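Local coordinates for stress-induced-phosphoprotein 1 (Caenorhabditis elegans, PDB 4GCN) that binds Hsp70 and Hsp90, inhibits the ATPase of Hsp90, and contributes to gonad development, longevity and thermotolerance, this part being its N-terminal TPR domain, at residues 7-12 against 39-44; 22-27 against 53-58; 29-34 against 46-51; 81-86 against 107-112. One frame throughout, in Å; residues are numbered along the deposited sequence. Where two conformers were deposited one is given.

Interaction 1 (7-12 against 39-44)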
loop_
_atom_site.group_PDB
_atom_site.type_symbol
_atom_site.label_atom_id
_atom_site.label_comp_id
_atom_site.label_asym_id
_atom_site.label_seq_id
_atom_site.Cartn_x
_atom_site.Cartn_y
_atom_site.Cartn_z
ATOM N N ALA A 7 -9.003 -5.641 -17.811
ATOM C CA ALA A 7 -10.172 -5.908 -16.973
ATOM C C ALA A 7 -9.876 -5.571 -15.502
ATOM O O ALA A 7 -10.683 -4.994 -14.829
ATOM C CB ALA A 7 -10.620 -7.376 -17.094
ATOM N N ALA A 8 -8.704 -5.936 -15.026
ATOM C CA ALA A 8 -8.336 -5.667 -13.665
ATOM C C ALA A 8 -8.291 -4.179 -13.386
ATOM O O ALA A 8 -8.754 -3.717 -12.332
ATOM C CB ALA A 8 -6.996 -6.320 -13.330
ATOM N N ILE A 9 -7.681 -3.441 -14.289
ATOM C CA ILE A 9 -7.614 -2.004 -14.137
ATOM C C ILE A 9 -9.022 -1.382 -14.059
ATOM O O ILE A 9 -9.214 -0.424 -13.371
ATOM C CB ILE A 9 -6.754 -1.405 -15.281
ATOM C CG1 ILE A 9 -5.290 -1.754 -15.046
ATOM C CG2 ILE A 9 -6.913 0.102 -15.342
ATOM C CD1 ILE A 9 -4.337 -1.260 -16.115
ATOM N N ALA A 10 -9.973 -1.876 -14.862
ATOM C CA ALA A 10 -11.315 -1.352 -14.896
ATOM C C ALA A 10 -11.957 -1.580 -13.511
ATOM O O ALA A 10 -12.592 -0.695 -12.977
ATOM C CB ALA A 10 -12.151 -2.015 -16.026
ATOM N N GLU A 11 -11.770 -2.745 -12.923
ATOM C CA GLU A 11 -12.213 -2.961 -11.554
ATOM C C GLU A 11 -11.564 -2.015 -10.521
ATOM O O GLU A 11 -12.245 -1.509 -9.633
ATOM C CB GLU A 11 -11.995 -4.411 -11.134
ATOM C CG GLU A 11 -13.056 -5.383 -11.676
ATOM C CD GLU A 11 -14.442 -5.164 -11.039
ATOM O OE1 GLU A 11 -14.598 -4.588 -9.945
ATOM O OE2 GLU A 11 -15.402 -5.561 -11.651
ATOM N N LYS A 12 -10.275 -1.735 -10.688
ATOM C CA LYS A 12 -9.584 -0.792 -9.820
ATOM C C LYS A 12 -10.254 0.583 -9.893
ATOM O O LYS A 12 -10.406 1.259 -8.878
ATOM C CB LYS A 12 -8.103 -0.682 -10.228
ATOM C CG LYS A 12 -7.270 0.320 -9.430
ATOM C CD LYS A 12 -6.126 0.865 -10.248
ATOM C CE LYS A 12 -6.690 1.758 -11.323
ATOM N NZ LYS A 12 -5.660 2.659 -11.784
ATOM N N PRO A 39 -3.365 -10.556 -10.221
ATOM C CA PRO A 39 -2.647 -10.504 -8.947
ATOM C C PRO A 39 -1.203 -9.992 -9.022
ATOM O O PRO A 39 -0.574 -9.824 -7.995
ATOM C CB PRO A 39 -2.661 -11.971 -8.495
ATOM C CG PRO A 39 -2.722 -12.740 -9.753
ATOM C CD PRO A 39 -3.528 -11.916 -10.716
ATOM N N SER A 40 -0.694 -9.669 -10.200
ATOM C CA SER A 40 0.667 -9.216 -10.396
ATOM C C SER A 40 0.809 -7.703 -10.366
ATOM O O SER A 40 1.908 -7.186 -10.549
ATOM C CB SER A 40 1.173 -9.724 -11.754
ATOM O OG SER A 40 0.652 -8.972 -12.858
ATOM N N ASN A 41 -0.287 -6.989 -10.167
ATOM C CA ASN A 41 -0.271 -5.502 -10.209
ATOM C C ASN A 41 -0.236 -4.883 -8.798
ATOM O O ASN A 41 -1.220 -4.891 -8.017
ATOM C CB ASN A 41 -1.438 -4.996 -11.027
ATOM C CG ASN A 41 -1.404 -3.489 -11.267
ATOM O OD1 ASN A 41 -0.743 -2.760 -10.565
ATOM N ND2 ASN A 41 -2.137 -3.024 -12.301
ATOM N N ILE A 42 0.924 -4.338 -8.466
ATOM C CA ILE A 42 1.153 -3.706 -7.152
ATOM C C ILE A 42 0.093 -2.665 -6.767
ATOM O O ILE A 42 -0.264 -2.564 -5.600
ATOM C CB ILE A 42 2.565 -3.048 -7.083
ATOM C CG1 ILE A 42 2.955 -2.696 -5.621
ATOM C CG2 ILE A 42 2.650 -1.730 -7.915
ATOM C CD1 ILE A 42 4.425 -2.252 -5.464
ATOM N N THR A 43 -0.388 -1.897 -7.727
ATOM C CA THR A 43 -1.329 -0.807 -7.456
ATOM C C THR A 43 -2.535 -1.316 -6.638
ATOM O O THR A 43 -3.015 -0.622 -5.757
ATOM C CB THR A 43 -1.885 -0.229 -8.758
ATOM O OG1 THR A 43 -0.803 0.230 -9.560
ATOM C CG2 THR A 43 -2.834 0.935 -8.501
ATOM N N PHE A 44 -2.967 -2.542 -6.891
ATOM C CA PHE A 44 -4.208 -3.031 -6.219
ATOM C C PHE A 44 -3.965 -3.259 -4.737
ATOM O O PHE A 44 -4.880 -3.070 -3.899
ATOM C CB PHE A 44 -4.756 -4.299 -6.869
ATOM C CG PHE A 44 -4.923 -4.234 -8.360
ATOM C CD1 PHE A 44 -5.147 -3.018 -9.038
ATOM C CD2 PHE A 44 -4.849 -5.405 -9.113
ATOM C CE1 PHE A 44 -5.265 -2.990 -10.416
ATOM C CE2 PHE A 44 -4.980 -5.383 -10.465
ATOM C CZ PHE A 44 -5.156 -4.180 -11.135
#

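Interaction 2 (22-27 against 53-58)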
loop_
_atom_site.group_PDB
_atom_site.type_symbol
_atom_site.label_atom_id
_atom_site.label_comp_id
_atom_site.label_asym_id
_atom_site.label_seq_id
_atom_site.Cartn_x
_atom_site.Cartn_y
_atom_site.Cartn_z
ATOM N N LYS A 22 -16.076 7.218 0.254
ATOM C CA LYS A 22 -15.957 6.617 1.563
ATOM C C LYS A 22 -16.866 5.421 1.707
ATOM O O LYS A 22 -17.304 5.096 2.819
ATOM C CB LYS A 22 -16.270 7.627 2.666
ATOM C CG LYS A 22 -15.103 8.329 3.274
ATOM C CD LYS A 22 -14.424 9.320 2.408
ATOM C CE LYS A 22 -13.764 10.418 3.270
ATOM N NZ LYS A 22 -12.341 10.555 2.771
ATOM N N ASP A 23 -17.098 4.722 0.602
ATOM C CA ASP A 23 -17.775 3.476 0.654
ATOM C C ASP A 23 -16.712 2.408 0.680
ATOM O O ASP A 23 -16.363 1.826 -0.351
ATOM C CB ASP A 23 -18.652 3.271 -0.552
ATOM C CG ASP A 23 -19.517 2.043 -0.420
ATOM O OD1 ASP A 23 -19.159 1.114 0.349
ATOM O OD2 ASP A 23 -20.522 2.010 -1.125
ATOM N N PHE A 24 -16.184 2.156 1.859
ATOM C CA PHE A 24 -15.032 1.260 1.944
ATOM C C PHE A 24 -15.302 -0.208 1.628
ATOM O O PHE A 24 -14.422 -0.893 1.070
ATOM C CB PHE A 24 -14.301 1.386 3.287
ATOM C CG PHE A 24 -13.938 2.817 3.658
ATOM C CD1 PHE A 24 -13.241 3.599 2.810
ATOM C CD2 PHE A 24 -14.317 3.350 4.880
ATOM C CE1 PHE A 24 -12.900 4.914 3.151
ATOM C CE2 PHE A 24 -14.002 4.651 5.216
ATOM C CZ PHE A 24 -13.286 5.427 4.334
ATOM N N GLU A 25 -16.478 -0.698 1.982
ATOM C CA GLU A 25 -16.869 -2.086 1.669
ATOM C C GLU A 25 -16.849 -2.379 0.164
ATOM O O GLU A 25 -16.267 -3.366 -0.298
ATOM C CB GLU A 25 -18.279 -2.387 2.224
ATOM C CG GLU A 25 -18.357 -2.544 3.730
ATOM C CD GLU A 25 -18.112 -1.255 4.514
ATOM O OE1 GLU A 25 -18.472 -0.147 4.013
ATOM O OE2 GLU A 25 -17.543 -1.369 5.635
ATOM N N LYS A 26 -17.486 -1.508 -0.600
ATOM C CA LYS A 26 -17.577 -1.607 -2.059
ATOM C C LYS A 26 -16.180 -1.440 -2.681
ATOM O O LYS A 26 -15.849 -2.122 -3.679
ATOM C CB LYS A 26 -18.586 -0.524 -2.563
ATOM C CG LYS A 26 -18.785 -0.236 -4.058
ATOM C CD LYS A 26 -19.681 1.033 -4.302
ATOM C CE LYS A 26 -19.675 1.658 -5.728
ATOM N NZ LYS A 26 -19.445 3.165 -5.994
ATOM N N ALA A 27 -15.350 -0.594 -2.072
ATOM C CA ALA A 27 -13.972 -0.363 -2.585
ATOM C C ALA A 27 -13.222 -1.658 -2.525
ATOM O O ALA A 27 -12.592 -2.034 -3.496
ATOM C CB ALA A 27 -13.246 0.692 -1.795
ATOM N N PHE A 53 -6.242 1.526 5.956
ATOM C CA PHE A 53 -5.719 2.564 6.801
ATOM C C PHE A 53 -6.824 3.556 7.176
ATOM O O PHE A 53 -6.938 3.904 8.353
ATOM C CB PHE A 53 -4.576 3.305 6.064
ATOM C CG PHE A 53 -3.831 4.274 6.917
ATOM C CD1 PHE A 53 -2.680 3.882 7.546
ATOM C CD2 PHE A 53 -4.286 5.568 7.068
ATOM C CE1 PHE A 53 -1.987 4.768 8.334
ATOM C CE2 PHE A 53 -3.614 6.465 7.850
ATOM C CZ PHE A 53 -2.460 6.058 8.489
ATOM N N GLU A 54 -7.650 3.951 6.207
ATOM C CA GLU A 54 -8.770 4.895 6.504
ATOM C C GLU A 54 -9.822 4.260 7.381
ATOM O O GLU A 54 -10.439 4.986 8.148
ATOM C CB GLU A 54 -9.420 5.567 5.269
ATOM C CG GLU A 54 -10.252 6.803 5.639
ATOM C CD GLU A 54 -10.573 7.762 4.497
ATOM O OE1 GLU A 54 -9.917 7.672 3.447
ATOM O OE2 GLU A 54 -11.485 8.649 4.644
ATOM N N GLU A 55 -9.977 2.931 7.314
ATOM C CA GLU A 55 -10.870 2.165 8.178
ATOM C C GLU A 55 -10.335 1.933 9.583
ATOM O O GLU A 55 -11.030 1.332 10.435
ATOM C CB GLU A 55 -11.089 0.767 7.551
ATOM C CG GLU A 55 -12.000 0.732 6.343
ATOM C CD GLU A 55 -12.202 -0.690 5.832
ATOM O OE1 GLU A 55 -13.310 -1.223 5.983
ATOM O OE2 GLU A 55 -11.253 -1.293 5.334
ATOM N N LYS A 56 -9.094 2.329 9.806
ATOM C CA LYS A 56 -8.360 2.079 11.043
ATOM C C LYS A 56 -8.080 0.579 11.270
ATOM O O LYS A 56 -7.900 0.136 12.404
ATOM C CB LYS A 56 -9.071 2.705 12.244
ATOM C CG LYS A 56 -9.237 4.202 12.180
ATOM C CD LYS A 56 -9.897 4.661 13.463
ATOM C CE LYS A 56 -9.718 6.133 13.735
ATOM N NZ LYS A 56 -10.246 6.877 12.579
ATOM N N LYS A 57 -8.071 -0.183 10.183
ATOM C CA LYS A 57 -7.639 -1.586 10.212
ATOM C C LYS A 57 -6.145 -1.575 9.954
ATOM O O LYS A 57 -5.700 -1.912 8.870
ATOM C CB LYS A 57 -8.421 -2.389 9.135
ATOM C CG LYS A 57 -9.908 -2.477 9.487
ATOM C CD LYS A 57 -10.739 -3.315 8.542
ATOM C CE LYS A 57 -12.190 -3.142 8.930
ATOM N NZ LYS A 57 -13.032 -4.051 8.158
ATOM N N PHE A 58 -5.360 -1.173 10.946
ATOM C CA PHE A 58 -3.956 -0.901 10.664
ATOM C C PHE A 58 -3.148 -2.199 10.454
ATOM O O PHE A 58 -2.272 -2.261 9.625
ATOM C CB PHE A 58 -3.364 -0.026 11.737
ATOM C CG PHE A 58 -4.050 1.313 11.852
ATOM C CD1 PHE A 58 -3.914 2.203 10.843
ATOM C CD2 PHE A 58 -4.797 1.646 12.955
ATOM C CE1 PHE A 58 -4.532 3.434 10.904
ATOM C CE2 PHE A 58 -5.447 2.888 13.028
ATOM C CZ PHE A 58 -5.299 3.761 11.977
HETATM O O HOH W 1 -11.413 8.256 0.897
#

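Interaction 3 (29-34 against 46-51)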
loop_
_atom_site.group_PDB
_atom_site.type_symbol
_atom_site.label_atom_id
_atom_site.label_comp_id
_atom_site.label_asym_id
_atom_site.label_seq_id
_atom_site.Cartn_x
_atom_site.Cartn_y
_atom_site.Cartn_z
ATOM N N VAL A 29 -14.484 -4.744 -2.427
ATOM C CA VAL A 29 -15.131 -5.691 -3.397
ATOM C C VAL A 29 -14.448 -5.611 -4.776
ATOM O O VAL A 29 -14.009 -6.625 -5.359
ATOM C CB VAL A 29 -16.648 -5.420 -3.536
ATOM C CG1 VAL A 29 -17.220 -6.024 -4.832
ATOM C CG2 VAL A 29 -17.412 -5.974 -2.324
ATOM N N HIS A 30 -14.346 -4.391 -5.262
ATOM C CA HIS A 30 -13.753 -4.123 -6.532
ATOM C C HIS A 30 -12.262 -4.353 -6.590
ATOM O O HIS A 30 -11.727 -4.937 -7.581
ATOM C CB HIS A 30 -14.117 -2.710 -6.938
ATOM C CG HIS A 30 -15.596 -2.556 -7.369
ATOM N ND1 HIS A 30 -16.147 -3.266 -8.422
ATOM C CD2 HIS A 30 -16.601 -1.745 -6.886
ATOM C CE1 HIS A 30 -17.460 -2.920 -8.559
ATOM N NE2 HIS A 30 -17.747 -2.004 -7.621
ATOM N N TYR A 31 -11.528 -3.916 -5.554
ATOM C CA TYR A 31 -10.065 -4.118 -5.556
ATOM C C TYR A 31 -9.785 -5.595 -5.478
ATOM O O TYR A 31 -8.855 -6.078 -6.070
ATOM C CB TYR A 31 -9.386 -3.351 -4.413
ATOM C CG TYR A 31 -9.386 -1.818 -4.500
ATOM C CD1 TYR A 31 -9.209 -1.153 -5.692
ATOM C CD2 TYR A 31 -9.565 -1.046 -3.340
ATOM C CE1 TYR A 31 -9.186 0.263 -5.756
ATOM C CE2 TYR A 31 -9.589 0.313 -3.390
ATOM C CZ TYR A 31 -9.388 0.982 -4.595
ATOM O OH TYR A 31 -9.372 2.339 -4.627
ATOM N N ASP A 32 -10.635 -6.326 -4.768
ATOM C CA ASP A 32 -10.481 -7.799 -4.663
ATOM C C ASP A 32 -10.698 -8.445 -6.018
ATOM O O ASP A 32 -9.987 -9.376 -6.384
ATOM C CB ASP A 32 -11.493 -8.393 -3.659
ATOM C CG ASP A 32 -11.083 -8.135 -2.171
ATOM O OD1 ASP A 32 -9.927 -7.715 -1.923
ATOM O OD2 ASP A 32 -11.923 -8.335 -1.288
ATOM N N LYS A 33 -11.691 -7.937 -6.730
ATOM C CA LYS A 33 -11.959 -8.360 -8.105
ATOM C C LYS A 33 -10.745 -8.038 -9.003
ATOM O O LYS A 33 -10.362 -8.846 -9.842
ATOM C CB LYS A 33 -13.267 -7.779 -8.653
ATOM C CG LYS A 33 -14.503 -8.524 -8.140
ATOM C CD LYS A 33 -15.755 -8.073 -8.869
ATOM C CE LYS A 33 -17.005 -8.351 -8.069
ATOM N NZ LYS A 33 -18.125 -7.953 -8.957
ATOM N N ALA A 34 -10.142 -6.879 -8.785
ATOM C CA ALA A 34 -8.912 -6.529 -9.543
ATOM C C ALA A 34 -7.789 -7.552 -9.337
ATOM O O ALA A 34 -7.175 -8.021 -10.303
ATOM C CB ALA A 34 -8.440 -5.123 -9.190
ATOM N N ASN A 46 -1.574 -1.743 -2.908
ATOM C CA ASN A 46 -1.426 -0.464 -2.288
ATOM C C ASN A 46 -2.800 0.176 -2.103
ATOM O O ASN A 46 -3.013 0.802 -1.070
ATOM C CB ASN A 46 -0.519 0.517 -3.056
ATOM C CG ASN A 46 0.988 0.213 -2.927
ATOM O OD1 ASN A 46 1.423 -0.378 -1.952
ATOM N ND2 ASN A 46 1.795 0.659 -3.931
ATOM N N ASN A 47 -3.715 0.056 -3.088
ATOM C CA ASN A 47 -5.025 0.723 -2.931
ATOM C C ASN A 47 -5.814 0.042 -1.820
ATOM O O ASN A 47 -6.424 0.693 -1.025
ATOM C CB ASN A 47 -5.812 0.693 -4.241
ATOM C CG ASN A 47 -5.296 1.672 -5.285
ATOM O OD1 ASN A 47 -5.959 1.879 -6.274
ATOM N ND2 ASN A 47 -4.156 2.264 -5.077
ATOM N N LYS A 48 -5.729 -1.278 -1.675
ATOM C CA LYS A 48 -6.395 -1.950 -0.578
ATOM C C LYS A 48 -5.830 -1.538 0.800
ATOM O O LYS A 48 -6.585 -1.320 1.735
ATOM C CB LYS A 48 -6.245 -3.447 -0.664
ATOM C CG LYS A 48 -7.308 -4.081 -1.517
ATOM C CD LYS A 48 -7.478 -5.537 -1.238
ATOM C CE LYS A 48 -8.021 -5.932 0.123
ATOM N NZ LYS A 48 -9.485 -6.200 0.275
ATOM N N ALA A 49 -4.520 -1.361 0.868
ATOM C CA ALA A 49 -3.841 -0.849 2.070
ATOM C C ALA A 49 -4.344 0.512 2.485
ATOM O O ALA A 49 -4.586 0.763 3.652
ATOM C CB ALA A 49 -2.306 -0.887 1.872
ATOM N N ALA A 50 -4.526 1.389 1.506
ATOM C CA ALA A 50 -5.029 2.710 1.734
ATOM C C ALA A 50 -6.445 2.682 2.297
ATOM O O ALA A 50 -6.777 3.447 3.208
ATOM C CB ALA A 50 -4.984 3.492 0.448
ATOM N N VAL A 51 -7.290 1.816 1.776
ATOM C CA VAL A 51 -8.632 1.652 2.327
ATOM C C VAL A 51 -8.549 1.186 3.774
ATOM O O VAL A 51 -9.199 1.771 4.637
ATOM C CB VAL A 51 -9.492 0.673 1.527
ATOM C CG1 VAL A 51 -10.886 0.591 2.145
ATOM C CG2 VAL A 51 -9.552 1.121 0.069
HETATM O O HOH W 2 -11.522 -7.885 1.214
#

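Interaction 4 (81-86 against 107-112)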
loop_
_atom_site.group_PDB
_atom_site.type_symbol
_atom_site.label_atom_id
_atom_site.label_comp_id
_atom_site.label_asym_id
_atom_site.label_seq_id
_atom_site.Cartn_x
_atom_site.Cartn_y
_atom_site.Cartn_z
ATOM N N LEU A 81 7.001 2.785 -5.993
ATOM C CA LEU A 81 5.692 2.288 -5.506
ATOM C C LEU A 81 5.907 1.250 -4.422
ATOM O O LEU A 81 5.094 1.074 -3.520
ATOM C CB LEU A 81 4.911 1.671 -6.695
ATOM C CG LEU A 81 4.745 2.587 -7.892
ATOM C CD1 LEU A 81 3.993 1.783 -8.948
ATOM C CD2 LEU A 81 4.027 3.880 -7.458
ATOM N N ILE A 82 7.022 0.523 -4.491
ATOM C CA ILE A 82 7.434 -0.317 -3.368
ATOM C C ILE A 82 7.829 0.555 -2.136
ATOM O O ILE A 82 7.408 0.256 -1.011
ATOM C CB ILE A 82 8.603 -1.272 -3.767
ATOM C CG1 ILE A 82 8.163 -2.205 -4.903
ATOM C CG2 ILE A 82 9.107 -1.988 -2.526
ATOM C CD1 ILE A 82 9.342 -3.070 -5.496
ATOM N N ALA A 83 8.554 1.664 -2.334
ATOM C CA ALA A 83 8.848 2.612 -1.249
ATOM C C ALA A 83 7.578 3.145 -0.593
ATOM O O ALA A 83 7.527 3.268 0.647
ATOM C CB ALA A 83 9.683 3.781 -1.765
ATOM N N LYS A 84 6.588 3.517 -1.409
ATOM C CA LYS A 84 5.285 3.989 -0.890
ATOM C C LYS A 84 4.630 2.945 -0.001
ATOM O O LYS A 84 4.124 3.327 1.044
ATOM C CB LYS A 84 4.342 4.345 -1.988
ATOM C CG LYS A 84 2.993 4.880 -1.486
ATOM C CD LYS A 84 2.190 5.538 -2.623
ATOM C CE LYS A 84 1.703 4.510 -3.672
ATOM N NZ LYS A 84 1.076 5.174 -4.864
ATOM N N ALA A 85 4.681 1.659 -0.369
ATOM C CA ALA A 85 4.095 0.613 0.439
ATOM C C ALA A 85 4.786 0.590 1.782
ATOM O O ALA A 85 4.131 0.417 2.817
ATOM C CB ALA A 85 4.190 -0.784 -0.215
ATOM N N MET A 86 6.107 0.716 1.745
ATOM C CA MET A 86 6.933 0.679 2.952
ATOM C C MET A 86 6.616 1.828 3.925
ATOM O O MET A 86 6.417 1.595 5.114
ATOM C CB MET A 86 8.411 0.643 2.572
ATOM C CG MET A 86 8.797 -0.700 1.973
ATOM S SD MET A 86 10.445 -0.535 1.276
ATOM C CE MET A 86 10.782 -2.269 0.828
ATOM N N HIS A 107 12.846 3.112 7.622
ATOM C CA HIS A 107 14.185 2.901 7.135
ATOM C C HIS A 107 14.271 2.070 5.867
ATOM O O HIS A 107 15.021 2.471 4.958
ATOM C CB HIS A 107 15.066 2.316 8.206
ATOM C CG HIS A 107 15.642 3.357 9.112
ATOM N ND1 HIS A 107 16.442 4.361 8.650
ATOM C CD2 HIS A 107 15.536 3.530 10.478
ATOM C CE1 HIS A 107 16.874 5.117 9.716
ATOM N NE2 HIS A 107 16.296 4.632 10.816
ATOM N N ARG A 108 13.517 0.949 5.778
ATOM C CA ARG A 108 13.275 0.262 4.489
ATOM C C ARG A 108 12.803 1.162 3.372
ATOM O O ARG A 108 13.423 1.207 2.281
ATOM C CB ARG A 108 12.388 -0.929 4.690
ATOM C CG ARG A 108 13.161 -2.048 5.402
ATOM C CD ARG A 108 12.314 -3.203 5.835
ATOM N NE ARG A 108 11.988 -4.022 4.650
ATOM C CZ ARG A 108 10.873 -4.745 4.515
ATOM N NH1 ARG A 108 10.009 -4.819 5.506
ATOM N NH2 ARG A 108 10.630 -5.453 3.402
ATOM N N SER A 109 11.817 2.002 3.683
ATOM C CA SER A 109 11.274 2.805 2.705
ATOM C C SER A 109 12.286 3.813 2.185
ATOM O O SER A 109 12.372 4.035 0.990
ATOM C CB SER A 109 10.067 3.550 3.256
ATOM O OG SER A 109 9.574 4.422 2.264
ATOM N N LEU A 110 13.049 4.437 3.079
ATOM C CA LEU A 110 13.997 5.439 2.676
ATOM C C LEU A 110 15.109 4.831 1.844
ATOM O O LEU A 110 15.670 5.460 0.943
ATOM C CB LEU A 110 14.646 6.088 3.911
ATOM C CG LEU A 110 13.725 7.027 4.654
ATOM C CD1 LEU A 110 14.404 7.546 5.913
ATOM C CD2 LEU A 110 13.398 8.199 3.683
ATOM N N SER A 111 15.467 3.619 2.169
ATOM C CA SER A 111 16.529 2.941 1.414
ATOM C C SER A 111 15.996 2.573 0.020
ATOM O O SER A 111 16.739 2.496 -0.948
ATOM C CB SER A 111 17.000 1.643 2.175
ATOM O OG SER A 111 17.741 1.895 3.369
ATOM N N GLU A 112 14.723 2.284 -0.085
ATOM C CA GLU A 112 14.115 2.011 -1.387
ATOM C C GLU A 112 14.060 3.305 -2.288
ATOM O O GLU A 112 14.400 3.292 -3.483
ATOM C CB GLU A 112 12.720 1.443 -1.173
ATOM C CG GLU A 112 12.145 0.603 -2.321
ATOM C CD GLU A 112 12.771 -0.768 -2.497
ATOM O OE1 GLU A 112 12.559 -1.387 -3.587
ATOM O OE2 GLU A 112 13.414 -1.241 -1.574
#

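Interaction 1 (7-12 against 39-44)
Phe44 pushes its ring toward helix 3-20 and meets Ala8 and Lys12, one turn apart on that helix. Ala8 CB approaches the far end of the ring, 3.6 Å from Phe44 CZ and about as far from CE2. The aliphatic chain of Lys12 passes the other flank: Lys12 CB lies 3.7 Å from Phe44 CE1. Lys12 CG stands anti to the backbone N (chi1 178°), which turns the chain toward Phe44. The chain then bends at chi3 (70°), and its CD sits at the ring edge, near the ring plane. There Lys12 CD also touches the methyl Thr43 CG2 at 3.7 Å, the two side chains crossing at about a right angle. Helices 3-20 and 42-54 fall in the first and second predicted TPR repeats. The contact therefore joins the leading helices of consecutive repeats, which in Hop-type co-chaperones line the groove for the chaperone C-terminal peptide, and probably do so here. Helix 42-54 starts just beside it. Asn41 is the N-cap, and its OD1 accepts from Thr43 N at 3.0 Å. The same Asn41 covers part of one Phe44 face with its CB, 3.6 Å above the ring plane and offset toward the rim. Ile9 adds a looser flank, with CG1 4.4 Å from Asn41 ND2. Ala34 and Ile35 of helix 24-37 also touch Phe44, while Leu37 packs on Ala8.

Interaction 2 (22-27 against 53-58)
Two inter-helix turns of neighbouring TPR repeats meet here, through Lys22 and Phe24 on one and Glu54 and Glu55 on the other. Both turns are built alike. A Schellman motif with a positive-phi residue, Lys22 or Lys56, ends the first helix, and an N-cap residue, Asp23 or Lys57, precedes the next. In the deposited conformer of Glu54 described here, one of two, Lys22 NZ donates to Glu54 OE2 at 2.8 Å. The bond uses the syn lone pair and forms part of a salt bridge. Water 1 joins Lys22 NZ to the other oxygen, Glu54 OE1. Beside this salt bridge, Phe24 CZ touches Glu54 CG at 3.6 Å, and Phe24 CD2 meets Glu55 CG at 3.8 Å. Replacing Phe24 by alanine is likely to open a gap between the two turns and take the ring away from Glu54 CG and Glu55 CG. Glu55 OE1 also pairs with Lys57 NZ at 3.6 Å, and its OE2 is hydrogen-bonded to His28 NE2. The turns lie at the surface, at one end of the helix stack. Helix 3-20 adds Tyr19, which touches both Phe24 and Glu54, and helix 42-54 sends Val51 against Phe24.

Interaction 3 (29-34 against 46-51)
Tyr31 is wedged against three residues of helix 42-54: Asn47, Lys48 and Val51. Asn47 CB sits over one face of the ring, 3.8 Å from its centroid and 17° off the normal, a CH-pi contact. Val51 CG2 comes in at the ring edge, near its plane, 3.6 Å from Tyr31 CE2. At the base of the tyrosine side chain, Lys48 CG touches Tyr31 CB at 3.6 Å. The lysine chain then bends at chi3 and chi4, which turns its amino group back to the other helix. There Lys48 NZ donates to Asp32 OD1 at 2.7 Å, a salt bridge in which OD1 is met on its syn side, 24° out of the carboxylate plane. Water 2 donates to Asp32 OD2 at 2.6 Å and accepts weakly from Lys48 NZ. Segments 29-34 and 46-51 run antiparallel at 159°, with axes 10.0 Å apart. They lie on the second helix of the first predicted TPR repeat and the first helix of the next, so the contact is part of the inter-repeat interface. Further out, Asn16 ND2 on helix 3-20 is hydrogen-bonded to both Tyr31 OH and Asn47 OD1, fixing the two polar ends together. Lys48 NZ is also held by His28 ND1, while Phe64 of helix 58-74 packs on its chain.

Interaction 4 (81-86 against 107-112)
Ala83, Met86 and Ser109 form the tight part of this contact. The CA atoms of Ala83 and Ser109 are only 4.6 Å apart, a distance that small side chains allow. One turn on, Met86 CB presses on Ser109 CB at 3.4 Å, closer than usual for two carbons. Ser109 OG turns toward the other backbone and lies 2.9 Å from Ala83 O. Ser109 OG is hydrogen-bonded to Ser87 OG, which also bonds to Ala83 O. Segments 81-86 and 107-112 run antiparallel, at 164° and with axes 8.0 Å apart. They belong to the helical hairpin of the third predicted TPR repeat, where small residues let the pair pack closely. The chain of Met86 continues extended past this point, and its SD lies 3.6 Å from Arg108 C. Contacts loosen toward the partly exposed side, where Arg108 and Glu112 reach over. Chi1 (-157°) puts Glu112 CG 3.7 Å from Ala83 N, and the bend at chi2 (72°) turns the carboxylate toward Ile82 and Met86. Glu112 OE1 meets Ile82 CG2 at 3.7 Å, and Met86 CE lies as far from Glu112 OE2. With a serine at this position, Ile82 and the end of Met86 would probably be less covered, and Arg73 would lose a weak, long ion pair. Arg73, on helix 58-74, also touches Met86 and Arg108. Arg108 makes a cation-pi contact with Trp105.

Interactions 1, 2 and 3 all use helix 42-54, at its start, end and middle. Interaction 1 sets it against helix 3-20, while interactions 2 and 3 share helix 24-37. Interaction 3 is nested inside the loop closed by interaction 2, and Phe24 packs on Val51 between them. Interaction 4 lies about 20 Å from interaction 3, centre to centre, within a single repeat. Interactions 3 and 4 are buried, interaction 1 partly so, and interaction 2 is at the surface. Chemistry follows place: interaction 1 is apolar, interaction 2 leans on a salt bridge, interaction 3 pairs a buried tyrosine ring with one, and interaction 4 combines close approach at small residues with the long chains of Met86 and Glu112. Asn46 and Ile42 tie helix 42-54 to helix 79-95.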